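Local coordinates for protein ferritin (Ulva pertusa, PDB 3VNX) that stores iron inside a hollow shell of 24 subunits and, as a ferroxidase, probably oxidises ferrous iron on its way into the cavity, at residues A43-I48 against D95-R100; F116-D119 against L125-M128. One frame throughout, in Å; residues are numbered along the deposited sequence.

Contact 1: residues A43-I48 against D95-R100; sequences AINEQI and DYQTKR
Asn-45 OD1 is gripped by two donors: Gln-97 NE2, at 3.2 Å across the contact, and the backbone N of Glu-105. Asn-45 and Gln-97 sit on helices 38-66 and 73-99, an antiparallel pair of the ferritin four-helix bundle, close to where the long connection after helix 73-99 sets out. The oxygen lies in the amide plane of Gln-97 and the N-H points fairly well at it (151°), yet NE2 stands above the carbonyl plane of Asn-45, with the two amides turned 68° apart. Gln-97 NE2 also donates to Glu-41 O, while OE1 meets the hydroxyl of Tyr-36, which fixes which way round this buried amide sits. Asn-45 ND2 bonds to Arg-103 O, so its amide pins the connection through both ends. A leucine in place of Asn-45 would probably leave Glu-105 N and Arg-103 O without these mates and Gln-97 NE2 with Glu-41 O alone among the acceptors named. Gln-97 carries CG anti to its own N (chi1 -175°) and bends at chi2, bringing the amide alongside Ile-44, whose CG2 lies 3.6 Å from Gln-97 NE2.

Contact 2: residues F116-D119 against L125-M128; sequences FAND and LYAM
Tyr-126 meets the preceding loop with a face and an edge of its ring. Over the face lies the amide nitrogen of Asn-118, its ND2 3.4 Å from Tyr-126 CD2 and 3.5 Å from Tyr-126 CG. The amide does not lie flat on the ring: their planes are 47° apart, and the nitrogen sits over the rim by CG and CD2, not over the centre. Closer to the backbone, Asn-118 CB packs against Tyr-126 CB at 3.8 Å. At the ring's edge, near its plane, comes the carbonyl oxygen of Phe-116, 3.5 Å from Tyr-126 CD1, an approach that sets the oxygen beside the ring's hydrogens. On the same edge, Tyr-126 CE1 reaches the edge of the Phe-116 ring, 4.1 Å from Phe-116 CD2, where the two side chains cross at about a right angle. No hydrogen bond joins the two segments.

The first torsions of Tyr-126 and Asn-118 explain the meeting. Tyr-126 holds CG anti to its N (chi1 170°), which carries the ring off the helix to the loop, and Asn-118 does the same (chi1 -179°), bringing its amide nitrogen over that ring. Asn-118 OD1 accepts the backbone N-H of Lys-121, just ahead of helix 123-151, and this bond is likely to limit rotation of the amide and so keep ND2 at the ring. Farther out, Phe-116 packs on Leu-61 of helix 38-66, which Ala-127 also touches, while Ala-117 lies on Tyr-64. The arrangement belongs to the end of the long connection in the ferritin four-helix bundle, where the last part of the connection packs against the first turns of helix 123-151, the helix it leads into.

How the contacts relate
After the N-terminal extension with its short helices 11-14 and 16-24, the chain runs through helix 38-66, turns back along helix 73-99, and contact 1 closes this hairpin by joining residues 43-48 to 95-100. The long connection then crosses to the other end of the bundle, where contact 2 closes a short loop of its own, tying residues 116-119 to 125-128 at the start of helix 123-151. The two loops follow in series, neither enclosing nor crossing the other. The centres of contact 1 and contact 2 are about 33 Å apart, on opposite sides of the chain's centre. Helix 38-66 supplies one side of contact 1 and, farther along, packs against contact 2.

Contact 1: residues A43-I48 against D95-R100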
loop_
_atom_site.group_PDB
_atom_site.type_symbol
_atom_site.label_atom_id
_atom_site.label_comp_id
_atom_site.label_asym_id
_atom_site.label_seq_id
_atom_site.Cartn_x
_atom_site.Cartn_y
_atom_site.Cartn_z
ATOM N N ALA A 43 -16.041 39.421 42.148
ATOM C CA ALA A 43 -15.578 40.066 40.918
ATOM C C ALA A 43 -15.614 39.111 39.720
ATOM O O ALA A 43 -15.886 39.526 38.591
ATOM C CB ALA A 43 -14.177 40.620 41.100
ATOM N N ILE A 44 -15.342 37.835 39.967
ATOM C CA ILE A 44 -15.406 36.838 38.899
ATOM C C ILE A 44 -16.846 36.656 38.435
ATOM O O ILE A 44 -17.120 36.565 37.233
ATOM C CB ILE A 44 -14.835 35.481 39.339
ATOM C CG1 ILE A 44 -13.306 35.540 39.372
ATOM C CG2 ILE A 44 -15.332 34.371 38.418
ATOM C CD1 ILE A 44 -12.676 35.754 38.009
ATOM N N ASN A 45 -17.773 36.612 39.385
ATOM C CA ASN A 45 -19.180 36.527 39.013
ATOM C C ASN A 45 -19.593 37.725 38.172
ATOM O O ASN A 45 -20.313 37.598 37.177
ATOM C CB ASN A 45 -20.055 36.376 40.248
ATOM C CG ASN A 45 -20.062 34.955 40.760
ATOM O OD1 ASN A 45 -19.927 34.011 39.979
ATOM N ND2 ASN A 45 -20.206 34.788 42.072
ATOM N N GLU A 46 -19.093 38.887 38.564
ATOM C CA GLU A 46 -19.368 40.100 37.826
ATOM C C GLU A 46 -18.875 39.945 36.375
ATOM O O GLU A 46 -19.612 40.191 35.421
ATOM C CB GLU A 46 -18.731 41.306 38.538
ATOM C CG GLU A 46 -18.876 42.609 37.795
ATOM O OE1 GLU A 46 -21.178 42.448 38.347
ATOM O OE2 GLU A 46 -20.590 43.943 36.830
ATOM N N GLN A 47 -17.631 39.511 36.223
ATOM C CA GLN A 47 -17.014 39.385 34.908
ATOM C C GLN A 47 -17.682 38.245 34.115
ATOM O O GLN A 47 -17.881 38.343 32.902
ATOM C CB GLN A 47 -15.494 39.195 35.054
ATOM C CG GLN A 47 -14.716 39.166 33.737
ATOM C CD GLN A 47 -14.919 40.411 32.897
ATOM O OE1 GLN A 47 -15.030 41.522 33.420
ATOM N NE2 GLN A 47 -14.948 40.233 31.582
ATOM N N ILE A 48 -18.084 37.183 34.798
ATOM C CA ILE A 48 -18.933 36.202 34.135
ATOM C C ILE A 48 -20.140 36.897 33.497
ATOM O O ILE A 48 -20.422 36.710 32.302
ATOM C CB ILE A 48 -19.403 35.092 35.088
ATOM C CG1 ILE A 48 -18.261 34.119 35.355
ATOM C CG2 ILE A 48 -20.580 34.339 34.489
ATOM C CD1 ILE A 48 -18.359 33.393 36.669
ATOM N N ASP A 95 -15.697 28.019 35.370
ATOM C CA ASP A 95 -14.818 26.898 35.649
ATOM C C ASP A 95 -13.754 27.261 36.698
ATOM O O ASP A 95 -13.517 26.518 37.652
ATOM C CB ASP A 95 -14.170 26.427 34.354
ATOM C CG ASP A 95 -13.092 25.385 34.587
ATOM O OD1 ASP A 95 -13.416 24.283 35.090
ATOM O OD2 ASP A 95 -11.919 25.666 34.265
ATOM N N TYR A 96 -13.117 28.411 36.536
ATOM C CA TYR A 96 -12.136 28.822 37.530
ATOM C C TYR A 96 -12.800 29.027 38.889
ATOM O O TYR A 96 -12.228 28.660 39.922
ATOM C CB TYR A 96 -11.367 30.086 37.109
ATOM C CG TYR A 96 -10.098 30.269 37.914
ATOM C CD1 TYR A 96 -8.969 29.492 37.638
ATOM C CD2 TYR A 96 -10.031 31.193 38.979
ATOM C CE1 TYR A 96 -7.793 29.620 38.386
ATOM C CE2 TYR A 96 -8.851 31.334 39.737
ATOM C CZ TYR A 96 -7.736 30.542 39.429
ATOM O OH TYR A 96 -6.565 30.657 40.142
ATOM N N GLN A 97 -14.003 29.608 38.878
ATOM C CA GLN A 97 -14.726 29.899 40.112
ATOM C C GLN A 97 -14.856 28.646 40.974
ATOM O O GLN A 97 -14.445 28.635 42.137
ATOM C CB GLN A 97 -16.108 30.484 39.821
ATOM C CG GLN A 97 -16.857 30.926 41.071
ATOM C CD GLN A 97 -16.374 32.280 41.610
ATOM O OE1 GLN A 97 -15.297 32.378 42.216
ATOM N NE2 GLN A 97 -17.178 33.331 41.387
ATOM N N THR A 98 -15.413 27.586 40.394
ATOM C CA THR A 98 -15.604 26.350 41.141
ATOM C C THR A 98 -14.288 25.580 41.319
ATOM O O THR A 98 -14.131 24.784 42.250
ATOM C CB THR A 98 -16.687 25.483 40.504
ATOM O OG1 THR A 98 -16.515 25.481 39.082
ATOM C CG2 THR A 98 -18.064 26.064 40.837
ATOM N N LYS A 99 -13.339 25.832 40.428
ATOM C CA LYS A 99 -12.001 25.316 40.614
ATOM C C LYS A 99 -11.414 25.813 41.949
ATOM O O LYS A 99 -10.798 25.042 42.679
ATOM C CB LYS A 99 -11.101 25.699 39.430
ATOM C CG LYS A 99 -9.795 24.892 39.338
ATOM C CD LYS A 99 -8.983 25.220 38.072
ATOM C CE LYS A 99 -9.465 24.415 36.866
ATOM N NZ LYS A 99 -8.801 24.833 35.579
ATOM N N ARG A 100 -11.608 27.092 42.274
ATOM C CA ARG A 100 -10.980 27.669 43.467
ATOM C C ARG A 100 -11.829 27.549 44.731
ATOM O O ARG A 100 -11.429 28.030 45.792
ATOM C CB ARG A 100 -10.624 29.148 43.250
ATOM C CG ARG A 100 -9.410 29.411 42.349
ATOM C CD ARG A 100 -8.086 28.959 42.979
ATOM N NE ARG A 100 -7.826 29.598 44.275
ATOM C CZ ARG A 100 -7.288 30.808 44.439
ATOM N NH1 ARG A 100 -6.942 31.534 43.381
ATOM N NH2 ARG A 100 -7.090 31.290 45.665
#

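Contact 2: residues F116-D119 against L125-M128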
loop_
_atom_site.group_PDB
_atom_site.type_symbol
_atom_site.label_atom_id
_atom_site.label_comp_id
_atom_site.label_asym_id
_atom_site.label_seq_id
_atom_site.Cartn_x
_atom_site.Cartn_y
_atom_site.Cartn_z
ATOM N N PHE A 116 -29.673 48.160 14.127
ATOM C CA PHE A 116 -28.312 48.667 13.935
ATOM C C PHE A 116 -28.119 49.449 12.648
ATOM O O PHE A 116 -26.985 49.726 12.245
ATOM C CB PHE A 116 -27.273 47.543 14.093
ATOM C CG PHE A 116 -27.341 46.859 15.424
ATOM C CD1 PHE A 116 -28.060 45.684 15.577
ATOM C CD2 PHE A 116 -26.722 47.416 16.537
ATOM C CE1 PHE A 116 -28.143 45.056 16.821
ATOM C CE2 PHE A 116 -26.799 46.804 17.778
ATOM C CZ PHE A 116 -27.517 45.624 17.925
ATOM N N ALA A 117 -29.232 49.809 12.018
ATOM C CA ALA A 117 -29.198 50.717 10.885
ATOM C C ALA A 117 -28.546 52.028 11.324
ATOM O O ALA A 117 -28.707 52.476 12.461
ATOM C CB ALA A 117 -30.608 50.961 10.340
ATOM N N ASN A 118 -27.785 52.625 10.421
ATOM C CA ASN A 118 -27.084 53.857 10.715
ATOM C C ASN A 118 -26.746 54.535 9.404
ATOM O O ASN A 118 -25.991 53.991 8.589
ATOM C CB ASN A 118 -25.818 53.573 11.510
ATOM C CG ASN A 118 -25.065 54.833 11.869
ATOM O OD1 ASN A 118 -24.936 55.750 11.054
ATOM N ND2 ASN A 118 -24.557 54.885 13.095
ATOM N N ASP A 119 -27.318 55.716 9.202
ATOM C CA ASP A 119 -27.253 56.395 7.916
ATOM C C ASP A 119 -25.908 57.061 7.696
ATOM O O ASP A 119 -25.415 57.115 6.574
ATOM C CB ASP A 119 -28.384 57.420 7.794
ATOM C CG ASP A 119 -29.756 56.770 7.726
ATOM O OD1 ASP A 119 -29.850 55.603 7.271
ATOM O OD2 ASP A 119 -30.738 57.430 8.125
ATOM N N LEU A 125 -20.106 49.324 9.251
ATOM C CA LEU A 125 -19.087 50.083 9.953
ATOM C C LEU A 125 -19.534 50.394 11.363
ATOM O O LEU A 125 -18.756 50.287 12.316
ATOM C CB LEU A 125 -18.767 51.384 9.211
ATOM C CG LEU A 125 -17.854 52.340 9.970
ATOM C CD1 LEU A 125 -16.529 51.677 10.366
ATOM C CD2 LEU A 125 -17.603 53.568 9.124
ATOM N N TYR A 126 -20.794 50.784 11.495
ATOM C CA TYR A 126 -21.332 51.112 12.805
ATOM C C TYR A 126 -21.231 49.923 13.757
ATOM O O TYR A 126 -20.683 50.050 14.852
ATOM C CB TYR A 126 -22.771 51.599 12.702
ATOM C CG TYR A 126 -23.434 51.722 14.053
ATOM C CD1 TYR A 126 -24.561 50.964 14.370
ATOM C CD2 TYR A 126 -22.920 52.574 15.029
ATOM C CE1 TYR A 126 -25.170 51.070 15.615
ATOM C CE2 TYR A 126 -23.520 52.687 16.276
ATOM C CZ TYR A 126 -24.645 51.933 16.561
ATOM O OH TYR A 126 -25.245 52.036 17.792
ATOM N N ALA A 127 -21.757 48.773 13.335
ATOM C CA ALA A 127 -21.668 47.554 14.126
ATOM C C ALA A 127 -20.228 47.227 14.523
ATOM O O ALA A 127 -19.968 46.801 15.663
ATOM C CB ALA A 127 -22.292 46.382 13.378
ATOM N N MET A 128 -19.287 47.426 13.602
ATOM C CA MET A 128 -17.890 47.116 13.915
ATOM C C MET A 128 -17.301 48.147 14.885
ATOM O O MET A 128 -16.468 47.824 15.747
ATOM C CB MET A 128 -17.054 46.964 12.638
ATOM C CG MET A 128 -17.598 45.865 11.711
ATOM S SD MET A 128 -17.896 44.291 12.585
ATOM C CE MET A 128 -16.202 43.818 12.968
#